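Long-range contact in probable sugar ABC transporter, sugar-binding protein (Streptococcus pneumoniae, PDB 2W7Y), which binds blood group A-trisaccharide as the solute-binding protein of a probable sugar ABC transporter, to which it presumably delivers the glycan for uptake: residues A[295-309]-A[377-390]. Residues are numbered along the deposited sequence; the frame is centred on the assembly and turned at random.
Sequences PGIYPAGVAISSSGG and QVKNAKAVVPTVSD
Ala303 N donates to Ala383 O, Val385 N to Ala303 O, and Ser305 N to Val385 O (2.8 Å), so that strands 302-306 and 383-385 pair in parallel. On one face Val302 CG1 and Ile304 CG1 lie near Val385 CG2. On the other, Ala303 CB sits among Val378 CG1 (3.8 Å), Ala381 CB and Val384 CG2, closing the strand pair against the end of helix 366-379. Strand 383-385 joins, beside 302-306, a mixed sheet in which 302-306 also pairs, antiparallel, with 157-164, part of a solute-binding protein fold that holds its glycan close by: the Thr387 side chain is about 7 Å from the bound N-acetylgalactosamine. Opposite Tyr298, a G1 beta bulge takes in Gly301 and Val302, the glycine accommodating the positive phi (65°). Gln377 is stretched out past CG (chi2 178°), which carries its amide to Pro295 O, with NE2 at 3.0 Å; the oxygen lies in the amide plane, but the donor stands above the carbonyl plane. Past the end of strand 302-306, Asp390 OD1 accepts from Gly308 N on its syn lone pair (2.8 Å). Thr387, at the N-cap of helix 388-392, accepts from Asp390 N through OG1, while the Asn212 side chain hydrogen-bonds Pro386 O through ND2 and Val388 N through OD1.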
# COMPACT_ATOMS: atom_id res chain seq x y z
N PRO A 295 1.10 -10.18 13.35
CA PRO A 295 0.11 -9.70 12.38
C PRO A 295 -1.33 -9.86 12.87
O PRO A 295 -1.66 -10.80 13.59
CB PRO A 295 0.36 -10.58 11.16
CG PRO A 295 0.97 -11.82 11.68
CD PRO A 295 1.71 -11.46 12.94
N GLY A 296 -2.18 -8.91 12.47
CA GLY A 296 -3.62 -9.02 12.66
C GLY A 296 -4.29 -8.28 11.52
O GLY A 296 -3.63 -7.78 10.62
N ILE A 297 -5.62 -8.22 11.56
CA ILE A 297 -6.37 -7.41 10.60
C ILE A 297 -7.33 -6.46 11.32
O ILE A 297 -7.33 -6.40 12.55
CB ILE A 297 -7.09 -8.27 9.50
CG1 ILE A 297 -8.03 -9.31 10.14
CG2 ILE A 297 -6.07 -8.93 8.57
CD1 ILE A 297 -8.98 -9.97 9.17
N TYR A 298 -8.14 -5.75 10.55
CA TYR A 298 -8.97 -4.67 11.05
C TYR A 298 -10.32 -5.17 11.58
O TYR A 298 -10.74 -6.27 11.22
CB TYR A 298 -9.15 -3.61 9.96
CG TYR A 298 -7.83 -3.01 9.51
CD1 TYR A 298 -7.36 -1.81 10.05
CD2 TYR A 298 -7.04 -3.65 8.55
CE1 TYR A 298 -6.15 -1.27 9.65
CE2 TYR A 298 -5.83 -3.12 8.14
CZ TYR A 298 -5.39 -1.93 8.69
OH TYR A 298 -4.18 -1.40 8.29
N PRO A 299 -10.99 -4.37 12.46
CA PRO A 299 -12.27 -4.74 13.08
C PRO A 299 -13.31 -5.28 12.10
O PRO A 299 -13.37 -4.85 10.94
CB PRO A 299 -12.76 -3.43 13.68
CG PRO A 299 -11.53 -2.69 13.99
CD PRO A 299 -10.53 -3.05 12.94
N ALA A 300 -14.12 -6.23 12.59
CA ALA A 300 -15.12 -6.95 11.79
C ALA A 300 -14.50 -7.83 10.69
O ALA A 300 -15.16 -8.14 9.69
CB ALA A 300 -16.18 -5.98 11.22
N GLY A 301 -13.25 -8.25 10.90
CA GLY A 301 -12.56 -9.16 9.98
C GLY A 301 -12.28 -8.60 8.60
O GLY A 301 -12.35 -9.33 7.61
N VAL A 302 -11.96 -7.31 8.52
CA VAL A 302 -11.67 -6.65 7.25
C VAL A 302 -10.17 -6.48 7.05
O VAL A 302 -9.43 -6.20 8.00
CB VAL A 302 -12.40 -5.28 7.13
CG1 VAL A 302 -12.14 -4.62 5.78
CG2 VAL A 302 -13.90 -5.45 7.34
N ALA A 303 -9.71 -6.69 5.82
CA ALA A 303 -8.32 -6.45 5.45
C ALA A 303 -8.24 -5.70 4.12
O ALA A 303 -9.22 -5.63 3.38
CB ALA A 303 -7.55 -7.77 5.37
N ILE A 304 -7.08 -5.13 3.84
CA ILE A 304 -6.85 -4.46 2.57
C ILE A 304 -6.16 -5.43 1.60
O ILE A 304 -5.15 -6.05 1.95
CB ILE A 304 -6.02 -3.15 2.75
CG1 ILE A 304 -6.85 -2.09 3.48
CG2 ILE A 304 -5.55 -2.60 1.40
CD1 ILE A 304 -6.05 -1.04 4.23
N SER A 305 -6.74 -5.58 0.41
CA SER A 305 -6.14 -6.37 -0.65
C SER A 305 -6.31 -5.69 -1.99
O SER A 305 -7.37 -5.79 -2.63
CB SER A 305 -6.72 -7.79 -0.70
OG SER A 305 -5.93 -8.61 -1.55
N SER A 306 -5.27 -4.98 -2.39
CA SER A 306 -5.24 -4.35 -3.70
C SER A 306 -3.90 -4.59 -4.37
O SER A 306 -3.02 -5.26 -3.81
CB SER A 306 -5.58 -2.87 -3.61
OG SER A 306 -4.63 -2.20 -2.81
N SER A 307 -3.76 -4.07 -5.58
CA SER A 307 -2.55 -4.21 -6.36
C SER A 307 -1.57 -3.10 -6.02
O SER A 307 -0.41 -3.36 -5.70
CB SER A 307 -2.88 -4.18 -7.85
OG SER A 307 -3.89 -5.12 -8.16
N GLY A 308 -2.07 -1.86 -6.08
CA GLY A 308 -1.24 -0.67 -6.06
C GLY A 308 -0.75 -0.35 -7.47
O GLY A 308 -0.90 -1.16 -8.38
N GLY A 309 -0.18 0.84 -7.64
CA GLY A 309 0.55 1.16 -8.87
C GLY A 309 1.93 0.55 -8.79
O GLY A 309 2.49 0.37 -7.71
N GLN A 377 -3.79 -14.33 6.79
CA GLN A 377 -4.82 -13.57 7.49
C GLN A 377 -5.67 -12.72 6.54
O GLN A 377 -6.90 -12.70 6.67
CB GLN A 377 -4.21 -12.68 8.57
CG GLN A 377 -3.72 -13.44 9.80
CD GLN A 377 -3.09 -12.52 10.81
OE1 GLN A 377 -2.80 -11.36 10.51
NE2 GLN A 377 -2.86 -13.03 12.02
N VAL A 378 -5.01 -12.04 5.60
CA VAL A 378 -5.68 -11.19 4.62
C VAL A 378 -6.46 -12.04 3.62
O VAL A 378 -7.59 -11.69 3.25
CB VAL A 378 -4.67 -10.27 3.87
CG1 VAL A 378 -5.37 -9.45 2.78
CG2 VAL A 378 -3.94 -9.35 4.84
N LYS A 379 -5.87 -13.15 3.20
CA LYS A 379 -6.51 -14.11 2.29
C LYS A 379 -7.76 -14.76 2.89
O LYS A 379 -8.64 -15.23 2.16
CB LYS A 379 -5.53 -15.20 1.86
CG LYS A 379 -4.51 -14.76 0.82
CD LYS A 379 -3.59 -15.92 0.44
CE LYS A 379 -2.75 -15.60 -0.79
NZ LYS A 379 -3.59 -15.37 -2.01
N ASN A 380 -7.84 -14.78 4.23
CA ASN A 380 -8.96 -15.41 4.94
C ASN A 380 -9.83 -14.42 5.71
O ASN A 380 -10.60 -14.80 6.60
CB ASN A 380 -8.45 -16.53 5.86
CG ASN A 380 -7.92 -17.72 5.08
OD1 ASN A 380 -8.68 -18.61 4.70
ND2 ASN A 380 -6.61 -17.74 4.85
N ALA A 381 -9.70 -13.14 5.36
CA ALA A 381 -10.53 -12.08 5.91
C ALA A 381 -11.99 -12.28 5.51
O ALA A 381 -12.28 -12.80 4.42
CB ALA A 381 -10.03 -10.72 5.44
N LYS A 382 -12.91 -11.87 6.39
CA LYS A 382 -14.34 -11.92 6.11
C LYS A 382 -14.70 -11.01 4.94
O LYS A 382 -15.55 -11.34 4.11
CB LYS A 382 -15.15 -11.52 7.34
CG LYS A 382 -15.06 -12.48 8.52
CD LYS A 382 -15.88 -11.96 9.69
CE LYS A 382 -15.42 -12.53 11.02
NZ LYS A 382 -15.90 -11.69 12.16
N ALA A 383 -14.06 -9.85 4.89
CA ALA A 383 -14.23 -8.91 3.79
C ALA A 383 -12.89 -8.31 3.43
O ALA A 383 -12.04 -8.08 4.29
CB ALA A 383 -15.22 -7.81 4.17
N VAL A 384 -12.70 -8.05 2.14
CA VAL A 384 -11.46 -7.46 1.67
C VAL A 384 -11.76 -6.27 0.75
O VAL A 384 -12.64 -6.35 -0.12
CB VAL A 384 -10.54 -8.56 1.05
CG1 VAL A 384 -10.51 -8.52 -0.48
CG2 VAL A 384 -9.15 -8.49 1.67
N VAL A 385 -11.07 -5.15 1.00
CA VAL A 385 -11.26 -3.91 0.24
C VAL A 385 -9.99 -3.49 -0.52
O VAL A 385 -8.88 -3.86 -0.13
CB VAL A 385 -11.74 -2.73 1.16
CG1 VAL A 385 -13.14 -2.99 1.70
CG2 VAL A 385 -10.76 -2.45 2.29
N PRO A 386 -10.15 -2.73 -1.63
CA PRO A 386 -8.98 -2.14 -2.28
C PRO A 386 -8.60 -0.82 -1.61
O PRO A 386 -9.37 -0.31 -0.79
CB PRO A 386 -9.47 -1.90 -3.71
CG PRO A 386 -10.93 -1.64 -3.57
CD PRO A 386 -11.40 -2.41 -2.35
N THR A 387 -7.44 -0.28 -1.93
CA THR A 387 -7.03 1.00 -1.35
C THR A 387 -7.79 2.15 -2.01
O THR A 387 -8.06 2.11 -3.21
CB THR A 387 -5.52 1.27 -1.51
OG1 THR A 387 -5.16 1.17 -2.89
CG2 THR A 387 -4.70 0.30 -0.68
N VAL A 388 -8.13 3.15 -1.20
CA VAL A 388 -8.69 4.41 -1.67
C VAL A 388 -7.90 4.94 -2.87
O VAL A 388 -8.49 5.39 -3.86
CB VAL A 388 -8.73 5.48 -0.53
CG1 VAL A 388 -8.91 6.89 -1.09
CG2 VAL A 388 -9.83 5.16 0.47
N SER A 389 -6.57 4.86 -2.78
CA SER A 389 -5.66 5.31 -3.83
C SER A 389 -5.89 4.63 -5.18
O SER A 389 -5.87 5.28 -6.21
CB SER A 389 -4.21 5.10 -3.38
OG SER A 389 -3.32 5.79 -4.22
N ASP A 390 -6.11 3.31 -5.16
CA ASP A 390 -6.30 2.52 -6.38
C ASP A 390 -7.61 2.85 -7.08
O ASP A 390 -7.65 3.02 -8.31
CB ASP A 390 -6.24 1.02 -6.07
CG ASP A 390 -4.82 0.48 -6.03
OD1 ASP A 390 -4.66 -0.74 -5.83
OD2 ASP A 390 -3.86 1.26 -6.21